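PDB 6IKX: UTP--glucose-1-phosphate uridylyltransferase from Acinetobacter baumannii, which catalyses the transfer of a uridylyl group from UTP to alpha-D-glucose 1-phosphate, yielding UDP-alpha-D-glucose and diphosphate. Local coordinates for residues Leu7-Leu12 with Pro24-Thr29; Leu53-Ser58 with Val98-Gln103; His111-Ala116 with Lys215-Leu220. The protein carries 1 engineered substitution. All coordinates share one frame; numbering follows the deposited sequence.

Contact 1 (Leu7-Leu12 with Pro24-Thr29); sequences LPVAGL and PKEMVT. With SO4 (sulfate ion), chain G; EDO (1,2-ethanediol), chain K.
Lys25 and Glu26 reach across to the loop Val9-Gly11, one as a bent arm over the glycine and the other as a carboxylate laid against the valine. The lysine chain starts with CG placed between the backbone N and the carbonyl carbon (chi1 53°) and bends twice further out, which sets Lys25 CE 3.5 Å from Gly11 C and Lys25 NZ 3.2 Å from Gly11 N. The last pair consists of two donors, so it is an approach and not a bond; Gly11 has no side chain to stand in the way. This loop follows the first strand of a GT-A nucleotidyltransferase fold and belongs to the glycine-rich loop that binds UTP in this enzyme, as does Lys25. A sulfate ion occupies part of the region, taking weak bonds from Ala10 N and Gly11 N. Glu26 bends at chi2 (85°), its carboxylate slanting across the valine so that Glu26 OE2 lies 3.3 Å from Val9 CB. The same oxygen, Glu26 OE2, accepts from Lys25 NZ at 2.8 Å in a salt bridge, met on its syn side but 31° out of the carboxylate plane. Lys59 holds the other oxygen, OE1, in a second salt bridge and also donates to Val9 O.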
# COMPACT_ATOMS: atom_id res chain seq x y z
N LEU A 7 3.69 21.28 -2.86
CA LEU A 7 4.45 20.72 -1.70
C LEU A 7 5.26 19.57 -2.26
O LEU A 7 4.69 18.55 -2.64
CB LEU A 7 3.56 20.17 -0.59
CG LEU A 7 2.48 21.06 -0.00
CD1 LEU A 7 2.37 20.85 1.50
CD2 LEU A 7 2.67 22.53 -0.37
N PRO A 8 6.58 19.72 -2.45
CA PRO A 8 7.37 18.67 -3.08
C PRO A 8 7.71 17.66 -1.99
O PRO A 8 8.44 18.04 -1.14
CB PRO A 8 8.62 19.39 -3.62
CG PRO A 8 8.33 20.85 -3.38
CD PRO A 8 7.41 20.89 -2.17
N VAL A 9 7.10 16.47 -2.00
CA VAL A 9 7.16 15.47 -0.88
C VAL A 9 7.58 14.08 -1.43
O VAL A 9 7.15 13.07 -0.87
CB VAL A 9 5.78 15.40 -0.17
CG1 VAL A 9 5.40 16.72 0.48
CG2 VAL A 9 4.69 14.96 -1.11
N ALA A 10 8.41 14.01 -2.47
CA ALA A 10 8.85 12.74 -3.10
C ALA A 10 10.22 12.26 -2.59
O ALA A 10 10.63 11.20 -3.05
CB ALA A 10 8.84 12.86 -4.60
N GLY A 11 10.90 12.97 -1.68
CA GLY A 11 12.18 12.50 -1.08
C GLY A 11 12.04 11.11 -0.46
O GLY A 11 10.89 10.73 -0.27
N LEU A 12 13.11 10.35 -0.20
CA LEU A 12 13.01 9.02 0.50
C LEU A 12 13.36 9.14 1.98
O LEU A 12 13.32 8.09 2.69
CB LEU A 12 13.92 8.00 -0.18
CG LEU A 12 13.63 7.79 -1.66
CD1 LEU A 12 14.19 6.47 -2.13
CD2 LEU A 12 12.14 7.86 -1.94
N PRO A 24 6.48 7.84 5.26
CA PRO A 24 7.01 9.12 4.81
C PRO A 24 7.63 9.96 5.92
O PRO A 24 7.09 9.99 7.01
CB PRO A 24 5.75 9.73 4.17
CG PRO A 24 5.01 8.53 3.62
CD PRO A 24 5.14 7.53 4.75
N LYS A 25 8.74 10.66 5.64
CA LYS A 25 9.26 11.72 6.56
C LYS A 25 8.12 12.68 6.90
O LYS A 25 8.05 13.11 8.04
CB LYS A 25 10.44 12.51 5.99
CG LYS A 25 10.20 13.13 4.61
CD LYS A 25 11.45 13.55 3.80
CE LYS A 25 11.43 13.05 2.35
NZ LYS A 25 10.62 13.89 1.42
N GLU A 26 7.23 12.97 5.95
CA GLU A 26 6.13 13.95 6.11
C GLU A 26 5.13 13.45 7.14
O GLU A 26 4.43 14.29 7.70
CB GLU A 26 5.45 14.20 4.76
CG GLU A 26 6.38 14.86 3.75
CD GLU A 26 7.28 13.91 2.96
OE1 GLU A 26 7.27 12.65 3.21
OE2 GLU A 26 8.00 14.42 2.08
N MET A 27 5.10 12.13 7.41
CA MET A 27 4.09 11.45 8.29
C MET A 27 4.66 11.23 9.69
O MET A 27 4.00 10.61 10.55
CB MET A 27 3.60 10.14 7.67
CG MET A 27 2.70 10.39 6.47
SD MET A 27 1.38 11.59 6.86
CE MET A 27 0.32 10.44 7.74
N VAL A 28 5.81 11.81 9.96
CA VAL A 28 6.50 11.73 11.27
C VAL A 28 5.75 12.60 12.29
O VAL A 28 5.48 13.80 12.03
CB VAL A 28 7.95 12.16 11.05
CG1 VAL A 28 8.60 12.80 12.25
CG2 VAL A 28 8.74 10.95 10.55
N THR A 29 5.51 12.04 13.47
CA THR A 29 4.52 12.61 14.40
C THR A 29 5.20 13.73 15.17
O THR A 29 6.32 13.56 15.63
CB THR A 29 3.69 11.56 15.16
OG1 THR A 29 3.59 11.96 16.53
CG2 THR A 29 4.21 10.14 15.00
S SO4 G . 11.65 16.20 -3.39
O1 SO4 G . 11.49 15.69 -2.05
O2 SO4 G . 10.34 16.31 -4.00
O3 SO4 G . 12.47 15.32 -4.18
O4 SO4 G . 12.29 17.50 -3.35
C1 EDO K . 11.99 5.56 1.70
O1 EDO K . 12.08 5.92 3.11
C2 EDO K . 11.00 4.52 1.23
O2 EDO K . 11.28 3.99 -0.09

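Contact 2 (Leu53-Ser58 with Val98-Gln103)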
# COMPACT_ATOMS: atom_id res chain seq x y z
N LEU A 53 0.55 18.09 -4.15
CA LEU A 53 1.61 17.20 -3.59
C LEU A 53 2.41 16.61 -4.77
O LEU A 53 1.80 15.92 -5.58
CB LEU A 53 0.96 16.05 -2.80
CG LEU A 53 0.08 16.42 -1.62
CD1 LEU A 53 -0.51 15.18 -0.98
CD2 LEU A 53 0.84 17.20 -0.58
N VAL A 54 3.71 16.88 -4.89
CA VAL A 54 4.57 16.16 -5.87
C VAL A 54 5.12 14.95 -5.13
O VAL A 54 5.91 15.15 -4.17
CB VAL A 54 5.69 17.05 -6.45
CG1 VAL A 54 6.44 16.35 -7.56
CG2 VAL A 54 5.12 18.33 -7.00
N THR A 55 4.70 13.75 -5.50
CA THR A 55 4.89 12.60 -4.57
C THR A 55 5.63 11.41 -5.21
O THR A 55 5.98 11.40 -6.39
CB THR A 55 3.55 12.27 -3.89
OG1 THR A 55 3.85 11.58 -2.67
CG2 THR A 55 2.58 11.49 -4.75
N HIS A 56 5.92 10.46 -4.36
CA HIS A 56 6.59 9.18 -4.67
C HIS A 56 5.58 8.07 -4.41
O HIS A 56 4.75 8.23 -3.44
CB HIS A 56 7.85 9.09 -3.81
CG HIS A 56 8.73 7.93 -4.11
ND1 HIS A 56 8.80 6.84 -3.27
CD2 HIS A 56 9.57 7.69 -5.12
CE1 HIS A 56 9.66 5.97 -3.76
NE2 HIS A 56 10.15 6.48 -4.90
N SER A 57 5.70 6.99 -5.18
CA SER A 57 4.94 5.72 -5.07
C SER A 57 4.94 5.16 -3.64
O SER A 57 4.05 4.38 -3.35
CB SER A 57 5.48 4.69 -6.06
OG SER A 57 6.82 4.37 -5.72
N SER A 58 5.86 5.54 -2.77
CA SER A 58 5.89 5.05 -1.36
C SER A 58 5.07 5.94 -0.40
O SER A 58 5.05 5.63 0.77
CB SER A 58 7.31 4.93 -0.85
OG SER A 58 7.85 6.22 -0.58
N VAL A 98 -6.92 18.55 -2.46
CA VAL A 98 -5.53 18.03 -2.42
C VAL A 98 -5.30 17.19 -3.67
O VAL A 98 -6.09 16.29 -3.88
CB VAL A 98 -5.31 17.20 -1.16
CG1 VAL A 98 -3.89 16.64 -1.14
CG2 VAL A 98 -5.59 18.04 0.08
N ILE A 99 -4.26 17.48 -4.43
CA ILE A 99 -3.98 16.93 -5.79
C ILE A 99 -2.64 16.19 -5.77
O ILE A 99 -1.70 16.67 -5.11
CB ILE A 99 -3.88 18.06 -6.83
CG1 ILE A 99 -5.13 18.93 -6.84
CG2 ILE A 99 -3.57 17.48 -8.20
CD1 ILE A 99 -6.41 18.15 -7.02
N SER A 100 -2.51 15.12 -6.55
CA SER A 100 -1.25 14.35 -6.61
C SER A 100 -0.70 14.32 -8.03
O SER A 100 -1.50 14.09 -8.98
CB SER A 100 -1.45 12.96 -6.11
OG SER A 100 -1.15 12.93 -4.73
N VAL A 101 0.61 14.49 -8.12
CA VAL A 101 1.39 14.15 -9.34
C VAL A 101 2.68 13.52 -8.85
O VAL A 101 3.12 13.81 -7.71
CB VAL A 101 1.61 15.40 -10.23
CG1 VAL A 101 2.54 16.40 -9.56
CG2 VAL A 101 2.09 15.01 -11.62
N ARG A 102 3.20 12.60 -9.65
CA ARG A 102 4.41 11.80 -9.32
C ARG A 102 5.66 12.48 -9.86
O ARG A 102 5.67 12.79 -11.06
CB ARG A 102 4.29 10.38 -9.90
CG ARG A 102 3.22 9.56 -9.20
CD ARG A 102 3.49 9.30 -7.72
NE ARG A 102 2.52 8.39 -7.11
CZ ARG A 102 2.45 7.07 -7.30
NH1 ARG A 102 3.29 6.43 -8.11
NH2 ARG A 102 1.51 6.37 -6.71
N GLN A 103 6.67 12.66 -9.02
CA GLN A 103 8.07 12.87 -9.48
C GLN A 103 8.63 11.52 -9.92
O GLN A 103 8.87 10.69 -9.07
CB GLN A 103 8.97 13.38 -8.36
CG GLN A 103 10.39 13.62 -8.84
CD GLN A 103 11.09 14.58 -7.93
OE1 GLN A 103 10.84 14.60 -6.73
NE2 GLN A 103 12.00 15.36 -8.51
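Arg102 crosses Thr55 at a slant and then reaches Ser57, and its course from the strand outward traces the end of this parallel pair. Arg102 CB stands 4.0 Å from Thr55 O. A turn at chi2 (-63°) then folds the chain back over the neighbouring strand, bringing Arg102 CD to 3.5 Å from the same Thr55 O and against Thr55 CG2. Thr55 CG2 also sits at the edge of the guanidinium, near its plane and 3.9 Å from Arg102 NE. Beyond it the flat group is laid over backbone: Ser57 CA and His56 C lie over one face, offset toward the rim, with Arg102 CZ 3.6 Å from Ser57 CA. At the tip Arg102 NH1 meets Ser57 CB at 3.5 Å. The polar partners of NH1 are Asp67, in a salt bridge, and Asn64, both of a neighbouring subunit. Behind this side chain the backbones are joined by four hydrogen bonds; Thr55 supplies two of them, Thr55 N donating to Val101 O at 2.7 Å and Thr55 O accepting from Gln103 N at 3.0 Å. On the face away from Arg102, the branches of Val54 and Val101 lie side by side. Neighbouring parallel strands joined by a helical excursion are characteristic of the Rossmann-like half of a GT-A fold, and here strand 97-102 delivers Gln103, a residue that binds UTP and UDP-glucose, to the active site.

Contact 3 (His111-Ala116 with Lys215-Leu220); sequences HAVLCA and KIMQLL
This is apolar packing between two helices of the GT-A nucleotidyltransferase domain, helix 109-115, which follows strand 97-102, and the short helix 216-220, which follows strand 209-212. Their segment axes approach to 9.5 Å and cross at -127°. The contact is carried by Val113 and Leu114 on one helix and by Met217 and Leu220 on the other. Both helices touch Phe125 of strand 125-128, the first through Val113 and the second through Ile216 and Met217, which places the pair against the sheet; Ala236 of helix 233-240 backs Leu220.

Val113 is the pivot. Its CG1 branch, anti to the backbone N (chi1 171°), is the part that reaches the second helix, where it is met by two side chains that each cross the valine at about a right angle: Leu220 through CD1, 3.7 Å from Val113 CG1, and Met217 through its terminal methyl CE. Leu114, one residue on, is packed differently. It and Leu220 slide past each other in opposite directions, Leu114 CG coming to 3.9 Å from Leu220 CB, while Leu114 CD2 rests 3.8 Å from Met217 O. Leu220 thus serves both neighbours, its CB beside the leucine and its CD1 against the valine.

Met217 extends its thioether to the backbone of the first helix. A bend at chi2 (-75°) turns the group that way, and Met217 SD passes 3.8 Å from Leu114 CA. This lays the end of the chain against the last turn of helix 109-115, where Val113 O is already bonded to Ala116 N; the methionine flanks that carbonyl, with Met217 SD at 3.5 Å and Met217 CE at 3.4 Å from Val113 O.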
# COMPACT_ATOMS: atom_id res chain seq x y z
N HIS A 111 13.17 19.94 -10.44
CA HIS A 111 12.51 18.87 -11.24
C HIS A 111 11.14 18.55 -10.62
O HIS A 111 10.17 18.41 -11.41
CB HIS A 111 13.42 17.64 -11.34
CG HIS A 111 12.75 16.49 -12.02
ND1 HIS A 111 12.29 15.40 -11.32
CD2 HIS A 111 12.47 16.26 -13.32
CE1 HIS A 111 11.77 14.54 -12.18
NE2 HIS A 111 11.85 15.06 -13.41
N ALA A 112 11.07 18.54 -9.28
CA ALA A 112 9.82 18.35 -8.52
C ALA A 112 8.80 19.45 -8.90
O ALA A 112 7.65 19.12 -9.30
CB ALA A 112 10.14 18.37 -7.06
N VAL A 113 9.20 20.71 -8.80
CA VAL A 113 8.33 21.86 -9.15
C VAL A 113 7.91 21.72 -10.63
O VAL A 113 6.71 21.87 -10.90
CB VAL A 113 9.01 23.20 -8.86
CG1 VAL A 113 8.22 24.37 -9.40
CG2 VAL A 113 9.23 23.37 -7.36
N LEU A 114 8.82 21.36 -11.53
CA LEU A 114 8.49 21.17 -12.98
C LEU A 114 7.41 20.08 -13.17
O LEU A 114 6.58 20.24 -14.11
CB LEU A 114 9.77 20.78 -13.71
CG LEU A 114 9.92 21.28 -15.13
CD1 LEU A 114 10.76 20.29 -15.93
CD2 LEU A 114 8.59 21.53 -15.82
N CYS A 115 7.42 19.02 -12.35
CA CYS A 115 6.43 17.90 -12.37
C CYS A 115 5.01 18.42 -12.17
O CYS A 115 4.10 17.88 -12.76
CB CYS A 115 6.72 16.84 -11.31
SG CYS A 115 8.23 15.88 -11.59
N ALA A 116 4.83 19.52 -11.46
CA ALA A 116 3.51 20.15 -11.25
C ALA A 116 3.15 21.14 -12.36
O ALA A 116 2.26 21.95 -12.13
CB ALA A 116 3.51 20.85 -9.91
N LYS A 215 5.86 31.43 -15.35
CA LYS A 215 7.09 31.59 -16.17
C LYS A 215 8.10 30.52 -15.74
O LYS A 215 8.77 29.97 -16.63
CB LYS A 215 7.80 32.93 -15.88
CG LYS A 215 7.49 34.14 -16.74
CD LYS A 215 8.28 35.41 -16.29
N ILE A 216 8.25 30.34 -14.41
CA ILE A 216 9.35 29.57 -13.76
C ILE A 216 9.41 28.17 -14.37
O ILE A 216 10.46 27.60 -14.31
CB ILE A 216 9.18 29.47 -12.23
CG1 ILE A 216 10.51 29.29 -11.47
CG2 ILE A 216 8.22 28.34 -11.88
CD1 ILE A 216 11.58 30.32 -11.78
N MET A 217 8.30 27.65 -14.90
CA MET A 217 8.22 26.25 -15.40
C MET A 217 8.97 26.11 -16.72
O MET A 217 9.51 25.01 -16.95
CB MET A 217 6.76 25.79 -15.63
CG MET A 217 5.95 25.73 -14.37
SD MET A 217 6.34 24.31 -13.33
CE MET A 217 5.35 24.76 -11.92
N GLN A 218 8.98 27.15 -17.56
CA GLN A 218 9.70 27.14 -18.86
C GLN A 218 11.16 27.44 -18.58
O GLN A 218 12.03 26.89 -19.27
CB GLN A 218 9.14 28.18 -19.83
CG GLN A 218 7.98 27.65 -20.65
CD GLN A 218 6.73 27.57 -19.82
OE1 GLN A 218 6.40 28.50 -19.10
NE2 GLN A 218 6.03 26.45 -19.93
N LEU A 219 11.39 28.25 -17.56
CA LEU A 219 12.75 28.43 -17.04
C LEU A 219 13.29 27.08 -16.56
O LEU A 219 14.43 26.75 -16.95
CB LEU A 219 12.72 29.49 -15.95
CG LEU A 219 12.34 30.90 -16.42
CD1 LEU A 219 12.50 31.93 -15.29
CD2 LEU A 219 13.14 31.31 -17.63
N LEU A 220 12.55 26.31 -15.75
CA LEU A 220 13.04 24.99 -15.21
C LEU A 220 13.29 24.01 -16.37
O LEU A 220 14.20 23.20 -16.25
CB LEU A 220 12.05 24.41 -14.19
CG LEU A 220 12.08 25.06 -12.80
CD1 LEU A 220 10.83 24.72 -12.03
CD2 LEU A 220 13.29 24.64 -11.98

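In the fold
Contact 1, through strand 4-8, and contact 2, through both its strands, reach the same sheet: strand 4-8 pairs with strand 50-55, which in turn pairs with strand 97-102, and Val9 N probably donates to Val54 O between them. Contact 3 belongs to helices packed by that sheet, and it is tied to contact 2 by a hydrogen bond between Gln103 NE2 and His111 ND1. Contacts 2 and 3 are largely buried, whereas contact 1 is only partly so, at the nucleotide site. Chemistry follows place: charged groups and backbone donors in contact 1, regular strand bonding with an intersubunit arginine in contact 2, and aliphatic and thioether packing, untouched by other subunits, in contact 3.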